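Local coordinates for tyrosine-protein phosphatase YwqE (Bacillus subtilis, PDB 3QY6) that removes phosphate from tyrosine residues of the proteins YwqD, YwqF and Ssb, a manganese-dependent hydrolysis carried out by a metallo-dependent hydrolase of the CpsB/CapC family, at residues 3-8 and 38-43; 78-83 and 104-109; 161-166 and 192-197; 186-191 and 222-227. All blocks are in the same frame, centred on the assembly; numbering follows the deposited sequence.

Contact 1 (3-8 and 38-43). With FE (Fe (III) ion), chain C; MG (magnesium ion), chain D.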
loop_
_atom_site.group_PDB
_atom_site.type_symbol
_atom_site.label_atom_id
_atom_site.label_comp_id
_atom_site.label_asym_id
_atom_site.label_seq_id
_atom_site.Cartn_x
_atom_site.Cartn_y
_atom_site.Cartn_z
ATOM N N ASP A 3 3.365 7.934 -2.726
ATOM C CA ASP A 3 3.579 6.527 -2.422
ATOM C C ASP A 3 2.731 6.193 -1.195
ATOM O O ASP A 3 2.883 6.822 -0.138
ATOM C CB ASP A 3 5.089 6.288 -2.210
ATOM C CG ASP A 3 5.439 4.813 -2.074
ATOM O OD1 ASP A 3 4.847 3.987 -2.781
ATOM O OD2 ASP A 3 6.330 4.482 -1.264
ATOM N N ILE A 4 1.795 5.254 -1.342
ATOM C CA ILE A 4 0.746 5.061 -0.321
ATOM C C ILE A 4 1.002 3.902 0.660
ATOM O O ILE A 4 0.177 3.633 1.554
ATOM C CB ILE A 4 -0.687 4.899 -0.910
ATOM C CG1 ILE A 4 -0.902 3.594 -1.698
ATOM C CG2 ILE A 4 -1.088 6.149 -1.799
ATOM C CD1 ILE A 4 -2.393 3.088 -1.600
ATOM N N HIS A 5 2.149 3.257 0.505
ATOM C CA HIS A 5 2.443 2.073 1.365
ATOM C C HIS A 5 3.950 2.007 1.386
ATOM O O HIS A 5 4.574 1.781 0.342
ATOM C CB HIS A 5 1.862 0.840 0.699
ATOM C CG HIS A 5 2.096 -0.461 1.433
ATOM N ND1 HIS A 5 1.413 -1.594 1.094
ATOM C CD2 HIS A 5 2.969 -0.823 2.409
ATOM C CE1 HIS A 5 1.826 -2.610 1.842
ATOM N NE2 HIS A 5 2.755 -2.160 2.666
ATOM N N CYS A 6 4.525 2.232 2.568
ATOM C CA CYS A 6 5.967 2.314 2.702
ATOM C C CYS A 6 6.415 2.195 4.151
ATOM O O CYS A 6 5.798 2.751 5.044
ATOM C CB CYS A 6 6.476 3.678 2.170
ATOM S SG CYS A 6 8.270 3.814 1.990
ATOM N N HIS A 7 7.535 1.520 4.346
ATOM C CA HIS A 7 8.085 1.272 5.694
ATOM C C HIS A 7 9.322 2.127 6.036
ATOM O O HIS A 7 10.394 1.618 6.442
ATOM C CB HIS A 7 8.304 -0.244 5.872
ATOM C CG HIS A 7 7.051 -1.038 5.737
ATOM N ND1 HIS A 7 6.235 -1.309 6.809
ATOM C CD2 HIS A 7 6.431 -1.557 4.651
ATOM C CE1 HIS A 7 5.183 -1.993 6.403
ATOM N NE2 HIS A 7 5.268 -2.151 5.095
ATOM N N ILE A 8 9.150 3.448 5.902
ATOM C CA ILE A 8 10.209 4.430 6.029
ATOM C C ILE A 8 10.415 4.920 7.460
ATOM O O ILE A 8 11.491 5.438 7.792
ATOM C CB ILE A 8 9.972 5.651 5.068
ATOM C CG1 ILE A 8 11.194 6.597 5.013
ATOM C CG2 ILE A 8 8.687 6.398 5.442
ATOM C CD1 ILE A 8 11.160 7.589 3.851
ATOM N N ILE A 38 3.030 8.223 2.279
ATOM C CA ILE A 38 2.216 7.834 3.434
ATOM C C ILE A 38 2.908 6.640 4.108
ATOM O O ILE A 38 2.933 5.518 3.548
ATOM C CB ILE A 38 0.780 7.429 3.034
ATOM C CG1 ILE A 38 0.182 8.492 2.087
ATOM C CG2 ILE A 38 -0.120 7.233 4.298
ATOM C CD1 ILE A 38 -1.266 8.212 1.692
ATOM N N ALA A 39 3.520 6.930 5.257
ATOM C CA ALA A 39 4.144 5.906 6.079
ATOM C C ALA A 39 3.073 4.968 6.573
ATOM O O ALA A 39 2.046 5.397 7.117
ATOM C CB ALA A 39 4.884 6.532 7.277
ATOM N N THR A 40 3.320 3.679 6.408
ATOM C CA THR A 40 2.352 2.667 6.816
ATOM C C THR A 40 3.028 1.560 7.611
ATOM O O THR A 40 3.096 0.452 7.151
ATOM C CB THR A 40 1.634 2.045 5.597
ATOM O OG1 THR A 40 2.601 1.448 4.715
ATOM C CG2 THR A 40 0.885 3.146 4.837
ATOM N N PRO A 41 3.504 1.880 8.819
ATOM C CA PRO A 41 4.173 0.777 9.542
ATOM C C PRO A 41 3.207 -0.370 9.877
ATOM O O PRO A 41 1.977 -0.166 9.975
ATOM C CB PRO A 41 4.724 1.454 10.801
ATOM C CG PRO A 41 3.951 2.719 10.944
ATOM C CD PRO A 41 3.478 3.136 9.575
ATOM N N HIS A 42 3.766 -1.577 9.998
ATOM C CA HIS A 42 3.002 -2.753 10.386
ATOM C C HIS A 42 2.350 -2.554 11.728
ATOM O O HIS A 42 2.989 -2.102 12.681
ATOM C CB HIS A 42 3.910 -3.967 10.482
ATOM C CG HIS A 42 4.288 -4.533 9.160
ATOM N ND1 HIS A 42 3.393 -5.210 8.365
ATOM C CD2 HIS A 42 5.469 -4.550 8.504
ATOM C CE1 HIS A 42 4.003 -5.607 7.262
ATOM N NE2 HIS A 42 5.270 -5.231 7.329
ATOM N N HIS A 43 1.077 -2.858 11.801
ATOM C CA HIS A 43 0.411 -2.812 13.068
ATOM C C HIS A 43 -0.326 -4.116 13.275
ATOM O O HIS A 43 -1.237 -4.421 12.552
ATOM C CB HIS A 43 -0.538 -1.654 13.072
ATOM C CG HIS A 43 -1.318 -1.534 14.324
ATOM N ND1 HIS A 43 -0.763 -1.110 15.502
ATOM C CD2 HIS A 43 -2.613 -1.795 14.588
ATOM C CE1 HIS A 43 -1.687 -1.111 16.439
ATOM N NE2 HIS A 43 -2.814 -1.527 15.910
HETATM FE FE FE C . 4.150 -3.322 3.917
HETATM MG MG MG D . 6.997 -5.494 6.361
HETATM O O HOH W 1 3.719 -4.425 3.411
HETATM O O HOH W 2 5.479 -4.851 4.853
HETATM O O HOH W 3 6.285 -6.624 5.438
#
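His5 and His7 lie against Thr40 and His42 at the metal centre of a TIM-barrel-like fold; the two histidines of 3-8 form the HxH signature of metallo-dependent hydrolases. Both bind one iron through NE2, that of His7 at 2.0 Å, while His42 NE2 binds the magnesium. His5 ND1 is hydrogen-bonded to Gln161 OE1, His7 ND1 to Asp13 OD2, fixing both rings. The His7 and His42 rings stack offset, planes 23° apart, His7 CE1 over one face of His42 near its rim. Hydrogen bonds tie the backbones: Ile38 N to Asp3 O, and Thr40 N to Cys6 O at 3.0 Å, almost straight. OG1 of Thr40, set between its N and carbonyl carbon (chi1 59°), accepts from Cys6 N. A valine here would probably leave the Cys6 N-H without that acceptor and let the histidine loop shift. Apolar contacts are few: Ile4 and Ile38 run side by side, and Ile8 CG2 meets Ala39 CB at 4.2 Å. On its other branch, Thr40 brings CG2 to 3.4 Å from Ile4 O.

Contact 2 (78-83 and 104-109). With FE (Fe (III) ion), chain B; FE (Fe (III) ion), chain C.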
loop_
_atom_site.group_PDB
_atom_site.type_symbol
_atom_site.label_atom_id
_atom_site.label_comp_id
_atom_site.label_asym_id
_atom_site.label_seq_id
_atom_site.Cartn_x
_atom_site.Cartn_y
_atom_site.Cartn_z
ATOM N N GLY A 78 0.025 6.818 8.572
ATOM C CA GLY A 78 -0.868 5.763 8.198
ATOM C C GLY A 78 -0.436 4.506 8.920
ATOM O O GLY A 78 0.451 4.570 9.780
ATOM N N GLN A 79 -1.081 3.400 8.577
ATOM C CA GLN A 79 -0.720 2.069 9.095
ATOM C C GLN A 79 -0.987 1.011 8.053
ATOM O O GLN A 79 -1.938 1.118 7.267
ATOM C CB GLN A 79 -1.539 1.690 10.338
ATOM C CG GLN A 79 -1.122 2.312 11.675
ATOM C CD GLN A 79 -2.143 1.999 12.788
ATOM O OE1 GLN A 79 -3.316 1.714 12.521
ATOM N NE2 GLN A 79 -1.691 2.072 14.034
ATOM N N GLU A 80 -0.153 -0.026 8.054
ATOM C CA GLU A 80 -0.503 -1.253 7.379
ATOM C C GLU A 80 -1.156 -2.184 8.405
ATOM O O GLU A 80 -0.473 -2.809 9.245
ATOM C CB GLU A 80 0.725 -1.918 6.770
ATOM C CG GLU A 80 0.337 -3.161 5.948
ATOM C CD GLU A 80 1.526 -3.894 5.362
ATOM O OE1 GLU A 80 1.309 -4.928 4.745
ATOM O OE2 GLU A 80 2.662 -3.422 5.469
ATOM N N ILE A 81 -2.474 -2.255 8.336
ATOM C CA ILE A 81 -3.260 -2.919 9.371
ATOM C C ILE A 81 -3.444 -4.385 9.036
ATOM O O ILE A 81 -4.170 -4.752 8.098
ATOM C CB ILE A 81 -4.610 -2.188 9.596
ATOM C CG1 ILE A 81 -4.367 -0.747 10.049
ATOM C CG2 ILE A 81 -5.503 -2.943 10.610
ATOM C CD1 ILE A 81 -5.546 0.221 9.708
ATOM N N ARG A 82 -2.757 -5.240 9.781
ATOM C CA ARG A 82 -3.059 -6.656 9.672
ATOM C C ARG A 82 -4.499 -6.884 10.115
ATOM O O ARG A 82 -4.906 -6.536 11.235
ATOM C CB ARG A 82 -2.079 -7.514 10.470
ATOM C CG ARG A 82 -2.412 -9.028 10.465
ATOM C CD ARG A 82 -2.028 -9.779 9.154
ATOM N NE ARG A 82 -0.664 -9.501 8.718
ATOM C CZ ARG A 82 0.445 -10.044 9.219
ATOM N NH1 ARG A 82 0.396 -10.934 10.200
ATOM N NH2 ARG A 82 1.623 -9.690 8.724
ATOM N N ILE A 83 -5.268 -7.465 9.203
ATOM C CA ILE A 83 -6.697 -7.611 9.375
ATOM C C ILE A 83 -7.027 -8.324 10.686
ATOM O O ILE A 83 -6.335 -9.277 11.081
ATOM C CB ILE A 83 -7.336 -8.331 8.183
ATOM C CG1 ILE A 83 -8.863 -8.216 8.236
ATOM C CG2 ILE A 83 -6.872 -9.813 8.101
ATOM C CD1 ILE A 83 -9.583 -8.599 6.946
ATOM N N TYR A 104 -9.572 6.073 2.950
ATOM C CA TYR A 104 -8.911 4.865 2.510
ATOM C C TYR A 104 -8.133 4.239 3.633
ATOM O O TYR A 104 -7.375 4.907 4.239
ATOM C CB TYR A 104 -8.001 5.202 1.358
ATOM C CG TYR A 104 -8.763 5.736 0.210
ATOM C CD1 TYR A 104 -9.201 4.910 -0.782
ATOM C CD2 TYR A 104 -9.099 7.049 0.149
ATOM C CE1 TYR A 104 -9.921 5.383 -1.810
ATOM C CE2 TYR A 104 -9.830 7.528 -0.884
ATOM C CZ TYR A 104 -10.235 6.695 -1.854
ATOM O OH TYR A 104 -10.959 7.187 -2.894
ATOM N N ILE A 105 -8.334 2.951 3.865
ATOM C CA ILE A 105 -7.632 2.211 4.923
ATOM C C ILE A 105 -6.792 1.100 4.312
ATOM O O ILE A 105 -7.294 0.310 3.526
ATOM C CB ILE A 105 -8.608 1.471 5.876
ATOM C CG1 ILE A 105 -9.770 2.346 6.312
ATOM C CG2 ILE A 105 -7.847 0.901 7.081
ATOM C CD1 ILE A 105 -10.980 1.499 6.772
ATOM N N LEU A 106 -5.531 0.987 4.714
ATOM C CA LEU A 106 -4.693 -0.083 4.176
ATOM C C LEU A 106 -4.790 -1.283 5.100
ATOM O O LEU A 106 -4.401 -1.208 6.269
ATOM C CB LEU A 106 -3.249 0.376 4.002
ATOM C CG LEU A 106 -2.296 -0.596 3.317
ATOM C CD1 LEU A 106 -2.626 -0.757 1.823
ATOM C CD2 LEU A 106 -0.840 -0.119 3.509
ATOM N N ILE A 107 -5.363 -2.351 4.569
ATOM C CA ILE A 107 -5.564 -3.593 5.305
ATOM C C ILE A 107 -4.784 -4.773 4.696
ATOM O O ILE A 107 -4.879 -5.058 3.497
ATOM C CB ILE A 107 -7.071 -3.914 5.393
ATOM C CG1 ILE A 107 -7.826 -2.794 6.138
ATOM C CG2 ILE A 107 -7.304 -5.266 6.086
ATOM C CD1 ILE A 107 -9.337 -2.822 5.886
ATOM N N GLU A 108 -4.013 -5.479 5.542
ATOM C CA GLU A 108 -3.176 -6.576 5.078
ATOM C C GLU A 108 -3.716 -7.938 5.546
ATOM O O GLU A 108 -3.982 -8.119 6.718
ATOM C CB GLU A 108 -1.751 -6.421 5.645
ATOM C CG GLU A 108 -0.759 -7.480 5.129
ATOM C CD GLU A 108 0.468 -7.615 6.023
ATOM O OE1 GLU A 108 1.568 -7.893 5.492
ATOM O OE2 GLU A 108 0.326 -7.443 7.247
ATOM N N PHE A 109 -3.817 -8.890 4.636
ATOM C CA PHE A 109 -4.199 -10.245 5.007
ATOM C C PHE A 109 -2.962 -10.968 5.549
ATOM O O PHE A 109 -1.830 -10.616 5.206
ATOM C CB PHE A 109 -4.784 -11.010 3.822
ATOM C CG PHE A 109 -6.053 -10.407 3.244
ATOM C CD1 PHE A 109 -7.018 -9.812 4.066
ATOM C CD2 PHE A 109 -6.306 -10.513 1.887
ATOM C CE1 PHE A 109 -8.195 -9.294 3.515
ATOM C CE2 PHE A 109 -7.474 -9.992 1.326
ATOM C CZ PHE A 109 -8.421 -9.391 2.149
HETATM FE FE FE B . 2.710 -6.447 4.282
HETATM FE FE FE C . 4.150 -3.322 3.917
HETATM O O HOH W 4 -4.362 2.456 7.006
HETATM O O HOH W 5 0.889 -5.323 8.912
HETATM O O HOH W 1 3.719 -4.425 3.411
HETATM O O HOH W 6 4.215 -8.059 4.328
HETATM O O HOH W 7 3.627 -6.224 5.788
HETATM O O HOH W 2 5.479 -4.851 4.853
#
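Glu80 and Glu108 reach from neighbouring parallel strands of a beta-alpha-beta unit to the same iron, Glu80 OE1 at 2.1 Å and Glu108 OE1 at 2.2 Å from it. Glu80 bridges, its OE2 binding the second iron; an extended chain with CG trans to the backbone N (chi1 -175°) carries the carboxylate there. The tight part is the strand pairing and the apolar face behind it. Ile81 N donates to Leu106 O, Glu108 N to Ile81 O at 2.7 Å, and Ile83 N to Glu108 O. On that face Ile81 CD1 packs on Ile105 CG2 at 3.6 Å, and Ile83 CD1 meets the edge of the Phe109 ring, with helix 118-127 beyond. The other side is wetter: one water links Glu80 O to Glu108 OE2, and Arg82 is partly exposed. Bent at chi2 and chi3, Arg82 turns NE (2.7 Å) and NH2 (3.0 Å) onto Glu108 OE2 in a side-on salt bridge, both from one face of the carboxylate. A leucine here would probably leave OE2 without its cationic mate and the carboxylate freer to turn. Glu108 thus divides its oxygens, OE1 for iron and OE2 for the guanidinium, which probably helps fix its one-oxygen grip.

Contact 3 (161-166 and 192-197). With FE (Fe (III) ion), chain C; MG (magnesium ion), chain D.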
loop_
_atom_site.group_PDB
_atom_site.type_symbol
_atom_site.label_atom_id
_atom_site.label_comp_id
_atom_site.label_asym_id
_atom_site.label_seq_id
_atom_site.Cartn_x
_atom_site.Cartn_y
_atom_site.Cartn_z
ATOM N N GLN A 161 -3.737 -2.626 -3.794
ATOM C CA GLN A 161 -2.491 -1.955 -4.112
ATOM C C GLN A 161 -1.420 -3.010 -4.419
ATOM O O GLN A 161 -1.101 -3.849 -3.558
ATOM C CB GLN A 161 -2.090 -1.051 -2.918
ATOM C CG GLN A 161 -0.636 -0.617 -2.870
ATOM C CD GLN A 161 0.222 -1.587 -2.077
ATOM O OE1 GLN A 161 -0.182 -2.047 -0.994
ATOM N NE2 GLN A 161 1.393 -1.924 -2.613
ATOM N N ILE A 162 -0.868 -2.951 -5.635
ATOM C CA ILE A 162 0.204 -3.856 -6.091
ATOM C C ILE A 162 1.565 -3.288 -5.711
ATOM O O ILE A 162 1.715 -2.078 -5.630
ATOM C CB ILE A 162 0.116 -4.050 -7.643
ATOM C CG1 ILE A 162 0.880 -5.282 -8.113
ATOM C CG2 ILE A 162 0.601 -2.803 -8.393
ATOM C CD1 ILE A 162 0.095 -6.563 -8.038
ATOM N N THR A 163 2.553 -4.153 -5.462
ATOM C CA THR A 163 3.903 -3.709 -5.142
ATOM C C THR A 163 4.721 -3.433 -6.406
ATOM O O THR A 163 4.803 -4.295 -7.310
ATOM C CB THR A 163 4.648 -4.784 -4.312
ATOM O OG1 THR A 163 3.772 -5.282 -3.290
ATOM C CG2 THR A 163 5.915 -4.228 -3.719
ATOM N N SER A 164 5.317 -2.243 -6.479
ATOM C CA SER A 164 6.157 -1.893 -7.640
ATOM C C SER A 164 7.185 -2.992 -7.892
ATOM O O SER A 164 7.279 -3.517 -8.999
ATOM C CB SER A 164 6.862 -0.553 -7.475
ATOM O OG SER A 164 5.937 0.494 -7.241
ATOM N N GLY A 165 7.914 -3.349 -6.838
ATOM C CA GLY A 165 8.936 -4.395 -6.915
ATOM C C GLY A 165 8.452 -5.709 -7.509
ATOM O O GLY A 165 9.238 -6.381 -8.183
ATOM N N SER A 166 7.187 -6.090 -7.251
ATOM C CA SER A 166 6.621 -7.325 -7.792
ATOM C C SER A 166 6.535 -7.265 -9.328
ATOM O O SER A 166 6.858 -8.246 -10.029
ATOM C CB SER A 166 5.237 -7.628 -7.180
ATOM O OG SER A 166 5.341 -7.934 -5.791
ATOM N N ALA A 192 2.438 0.872 -5.323
ATOM C CA ALA A 192 3.178 1.497 -4.237
ATOM C C ALA A 192 4.419 0.655 -3.926
ATOM O O ALA A 192 4.488 -0.511 -4.325
ATOM C CB ALA A 192 2.281 1.693 -2.973
ATOM N N SER A 193 5.372 1.256 -3.218
ATOM C CA SER A 193 6.700 0.673 -3.029
ATOM C C SER A 193 6.709 -0.510 -2.066
ATOM O O SER A 193 7.427 -1.499 -2.288
ATOM C CB SER A 193 7.671 1.720 -2.502
ATOM O OG SER A 193 7.403 2.051 -1.158
ATOM N N ASP A 194 5.954 -0.377 -0.981
ATOM C CA ASP A 194 6.143 -1.244 0.171
ATOM C C ASP A 194 7.642 -1.291 0.502
ATOM O O ASP A 194 8.150 -2.333 0.890
ATOM C CB ASP A 194 5.557 -2.616 -0.140
ATOM C CG ASP A 194 5.330 -3.481 1.108
ATOM O OD1 ASP A 194 5.516 -3.013 2.248
ATOM O OD2 ASP A 194 4.852 -4.602 0.926
ATOM N N ALA A 195 8.355 -0.172 0.347
ATOM C CA ALA A 195 9.818 -0.212 0.542
ATOM C C ALA A 195 10.183 -0.443 2.011
ATOM O O ALA A 195 9.558 0.111 2.911
ATOM C CB ALA A 195 10.467 1.084 0.030
ATOM N N HIS A 196 11.184 -1.292 2.244
ATOM C CA HIS A 196 11.712 -1.520 3.598
ATOM C C HIS A 196 13.136 -1.009 3.796
ATOM O O HIS A 196 13.551 -0.700 4.917
ATOM C CB HIS A 196 11.697 -3.017 3.899
ATOM C CG HIS A 196 10.340 -3.558 4.196
ATOM N ND1 HIS A 196 9.312 -3.541 3.272
ATOM C CD2 HIS A 196 9.852 -4.190 5.290
ATOM C CE1 HIS A 196 8.244 -4.115 3.796
ATOM N NE2 HIS A 196 8.541 -4.513 5.019
ATOM N N ASN A 197 13.886 -0.924 2.700
ATOM C CA ASN A 197 15.317 -0.572 2.734
ATOM C C ASN A 197 15.817 -0.225 1.315
ATOM O O ASN A 197 15.043 -0.260 0.375
ATOM C CB ASN A 197 16.121 -1.734 3.351
ATOM C CG ASN A 197 15.918 -3.035 2.601
ATOM O OD1 ASN A 197 16.249 -3.134 1.421
ATOM N ND2 ASN A 197 15.359 -4.035 3.278
HETATM FE FE FE C . 4.150 -3.322 3.917
HETATM MG MG MG D . 6.997 -5.494 6.361
HETATM O O HOH W 8 2.774 -3.860 -1.304
HETATM O O HOH W 9 5.072 -6.385 -1.150
HETATM O O HOH W 10 8.711 -2.117 -4.431
HETATM O O HOH W 1 3.719 -4.425 3.411
HETATM O O HOH W 2 5.479 -4.851 4.853
HETATM O O HOH W 3 6.285 -6.624 5.438
#
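Thr163 meets Asp194 beside the metal centre, its CG2 3.9 Å from Asp194 CB and 3.4 Å from Ser193 O. OG1 sits beside the backbone N (chi1 -44°) with CG2 anti to that N, which turns CG2 to Asp194 and OG1 to the waters and to Glu138. Asp194 binds iron through OD1 at 2.2 Å, on a metal that His5, His7 and Glu80 also hold. Its OD2 takes protons from two waters that both donate to Thr163 OG1 as well, and one of them also accepts from Gln161 NE2. Farther along the loop, His196 NE2 binds the magnesium at 2.3 Å. Its ring is steadied from behind, ND1 donating to Asp194 O from above the carbonyl plane.

The second shell is mostly backbone. Ala192 N donates to Ile162 O at 3.1 Å and Ser164 N to Ala192 O at 2.9 Å, a parallel pairing that carries the metal-binding loop off the strand end. Gln161 lays CG against the Ala192 methyl, 3.7 Å from CB, and a bend at chi2 turns the amide toward His5, whose ND1 bonds OE1. Ser193 OG accepts from Ala195 N in an ST turn and also pairs with Asp3. The contact joins the C-terminal ends of neighbouring strands 159-163 and 190-192, where the first runs straight into helix 164-167 and the second opens into the loop before helix 205-216.

Contact 4 (186-191 and 222-227)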
loop_
_atom_site.group_PDB
_atom_site.type_symbol
_atom_site.label_atom_id
_atom_site.label_comp_id
_atom_site.label_asym_id
_atom_site.label_seq_id
_atom_site.Cartn_x
_atom_site.Cartn_y
_atom_site.Cartn_z
ATOM N N ASN A 186 -8.077 -5.900 -13.971
ATOM C CA ASN A 186 -8.585 -4.654 -13.395
ATOM C C ASN A 186 -8.754 -4.683 -11.867
ATOM O O ASN A 186 -9.474 -3.859 -11.311
ATOM C CB ASN A 186 -9.901 -4.235 -14.073
ATOM C CG ASN A 186 -9.727 -3.893 -15.532
ATOM O OD1 ASN A 186 -10.526 -4.322 -16.372
ATOM N ND2 ASN A 186 -8.704 -3.101 -15.848
ATOM N N LEU A 187 -8.074 -5.614 -11.199
ATOM C CA LEU A 187 -8.212 -5.792 -9.746
ATOM C C LEU A 187 -7.301 -4.867 -8.916
ATOM O O LEU A 187 -7.383 -4.840 -7.689
ATOM C CB LEU A 187 -8.039 -7.269 -9.353
ATOM C CG LEU A 187 -8.817 -8.337 -10.162
ATOM C CD1 LEU A 187 -8.648 -9.746 -9.594
ATOM C CD2 LEU A 187 -10.295 -7.994 -10.309
ATOM N N ILE A 188 -6.472 -4.075 -9.597
ATOM C CA ILE A 188 -5.466 -3.233 -8.947
ATOM C C ILE A 188 -5.743 -1.756 -9.201
ATOM O O ILE A 188 -5.941 -1.358 -10.349
ATOM C CB ILE A 188 -4.040 -3.562 -9.488
ATOM C CG1 ILE A 188 -3.699 -5.052 -9.313
ATOM C CG2 ILE A 188 -2.995 -2.595 -8.906
ATOM C CD1 ILE A 188 -3.731 -5.590 -7.881
ATOM N N HIS A 189 -5.731 -0.948 -8.141
ATOM C CA HIS A 189 -6.071 0.480 -8.230
ATOM C C HIS A 189 -4.918 1.410 -7.808
ATOM O O HIS A 189 -4.956 2.628 -8.063
ATOM C CB HIS A 189 -7.349 0.770 -7.429
ATOM C CG HIS A 189 -8.395 -0.285 -7.583
ATOM N ND1 HIS A 189 -9.367 -0.240 -8.564
ATOM C CD2 HIS A 189 -8.596 -1.439 -6.911
ATOM C CE1 HIS A 189 -10.124 -1.317 -8.479
ATOM N NE2 HIS A 189 -9.676 -2.064 -7.486
ATOM N N PHE A 190 -3.885 0.837 -7.181
ATOM C CA PHE A 190 -2.710 1.624 -6.807
ATOM C C PHE A 190 -1.444 0.821 -7.053
ATOM O O PHE A 190 -1.467 -0.404 -7.012
ATOM C CB PHE A 190 -2.733 2.043 -5.323
ATOM C CG PHE A 190 -4.015 2.700 -4.874
ATOM C CD1 PHE A 190 -4.203 4.080 -5.049
ATOM C CD2 PHE A 190 -5.009 1.953 -4.242
ATOM C CE1 PHE A 190 -5.366 4.699 -4.625
ATOM C CE2 PHE A 190 -6.203 2.580 -3.823
ATOM C CZ PHE A 190 -6.363 3.951 -4.006
ATOM N N VAL A 191 -0.352 1.524 -7.329
ATOM C CA VAL A 191 0.970 0.918 -7.280
ATOM C C VAL A 191 1.740 1.626 -6.186
ATOM O O VAL A 191 1.756 2.842 -6.150
ATOM C CB VAL A 191 1.747 1.057 -8.605
ATOM C CG1 VAL A 191 2.972 0.149 -8.569
ATOM C CG2 VAL A 191 0.897 0.634 -9.786
ATOM N N TYR A 222 -0.761 5.883 -15.815
ATOM C CA TYR A 222 -1.147 7.251 -15.486
ATOM C C TYR A 222 -2.351 7.275 -14.555
ATOM O O TYR A 222 -2.408 8.102 -13.651
ATOM C CB TYR A 222 -1.436 8.090 -16.737
ATOM C CG TYR A 222 -1.805 9.528 -16.406
ATOM C CD1 TYR A 222 -0.818 10.457 -16.078
ATOM C CD2 TYR A 222 -3.136 9.950 -16.398
ATOM C CE1 TYR A 222 -1.142 11.774 -15.761
ATOM C CE2 TYR A 222 -3.473 11.261 -16.085
ATOM C CZ TYR A 222 -2.468 12.171 -15.770
ATOM O OH TYR A 222 -2.771 13.481 -15.454
ATOM N N MET A 223 -3.303 6.371 -14.782
ATOM C CA MET A 223 -4.504 6.290 -13.953
ATOM C C MET A 223 -4.148 5.847 -12.528
ATOM O O MET A 223 -4.662 6.397 -11.553
ATOM C CB MET A 223 -5.547 5.326 -14.547
ATOM C CG MET A 223 -6.213 5.762 -15.868
ATOM S SD MET A 223 -6.697 7.502 -15.989
ATOM C CE MET A 223 -8.110 7.594 -14.888
ATOM N N LEU A 224 -3.267 4.853 -12.424
ATOM C CA LEU A 224 -2.888 4.299 -11.111
ATOM C C LEU A 224 -2.190 5.368 -10.265
ATOM O O LEU A 224 -2.504 5.538 -9.084
ATOM C CB LEU A 224 -2.011 3.054 -11.284
ATOM C CG LEU A 224 -2.650 1.818 -11.919
ATOM C CD1 LEU A 224 -1.625 0.762 -12.292
ATOM C CD2 LEU A 224 -3.691 1.226 -10.997
ATOM N N THR A 225 -1.272 6.099 -10.899
ATOM C CA THR A 225 -0.530 7.203 -10.293
ATOM C C THR A 225 -1.492 8.299 -9.825
ATOM O O THR A 225 -1.346 8.870 -8.746
ATOM C CB THR A 225 0.532 7.747 -11.310
ATOM O OG1 THR A 225 1.420 6.685 -11.696
ATOM C CG2 THR A 225 1.347 8.876 -10.749
ATOM N N GLU A 226 -2.508 8.571 -10.642
ATOM C CA GLU A 226 -3.484 9.596 -10.310
ATOM C C GLU A 226 -4.423 9.158 -9.170
ATOM O O GLU A 226 -4.863 9.985 -8.374
ATOM C CB GLU A 226 -4.240 10.020 -11.588
ATOM C CG GLU A 226 -5.086 11.298 -11.484
ATOM C CD GLU A 226 -4.341 12.517 -10.951
ATOM O OE1 GLU A 226 -3.097 12.637 -11.120
ATOM O OE2 GLU A 226 -5.027 13.371 -10.351
ATOM N N ASN A 227 -4.712 7.859 -9.078
ATOM C CA ASN A 227 -5.474 7.328 -7.949
ATOM C C ASN A 227 -4.837 7.657 -6.593
ATOM O O ASN A 227 -5.536 7.991 -5.631
ATOM C CB ASN A 227 -5.700 5.834 -8.107
ATOM C CG ASN A 227 -6.829 5.522 -9.074
ATOM O OD1 ASN A 227 -7.611 6.409 -9.433
ATOM N ND2 ASN A 227 -6.918 4.268 -9.499
HETATM O O HOH W 11 -0.652 4.499 -7.425
#
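Leu224, its CG anti to the carbonyl carbon (chi1 -66°), pushes CD2 against the backbone of Ile188 and His189, coming within 3.4 Å of the His189 carbonyl carbon, where helix 219-232 packs on the start of strand 190-192, the last strand of the six-stranded parallel sheet in this TIM-barrel-like fold. Its other methyl, CD1, meets Val191 CG2 at 3.6 Å, so the forked end straddles the strand entrance; Leu212 of helix 205-216 touches both side chains. One turn on, Asn227 adds the polar half of the contact. Its ND2 donates to His189 O at 2.9 Å, in the carbonyl plane and on a lone pair, which gives the carbonyl of buried His189 a side-chain donor, while OD1 accepts from Phe238 N and so ties the amide to the C-terminal region too. Phe190 crosses Asn227 at about a right angle, the ring plane 67° from the amide. A water accepts from Val191 N and donates to Leu224 O. At its edge, the Phe190 ring brings CE1 to 3.4 Å from the main-chain O of Asn227.

How the contacts relate
Contacts 1 and 2 follow one another along the chain, and contacts 3 and 4 come later with their segments alternating. All reach the six-stranded parallel sheet: contact 1 at edge strand 42-43, contact 2 at the neighbouring 80-82 and 104-108, contacts 3 and 4 at 190-192, the other outermost strand, which contact 3 pairs with 159-163. The centres of contacts 1 and 2 are about 9 Å apart, those of 1 and 3 about 10 Å. Hydrogen bonds between segment 3-8, at the end of the three-stranded sheet, and contact 3 join the sheets. Contacts 1, 2 and 3 share one iron, so distant segments assemble the metal site; contact 4, about 17 Å from contact 1 between centres, packs the outer helix.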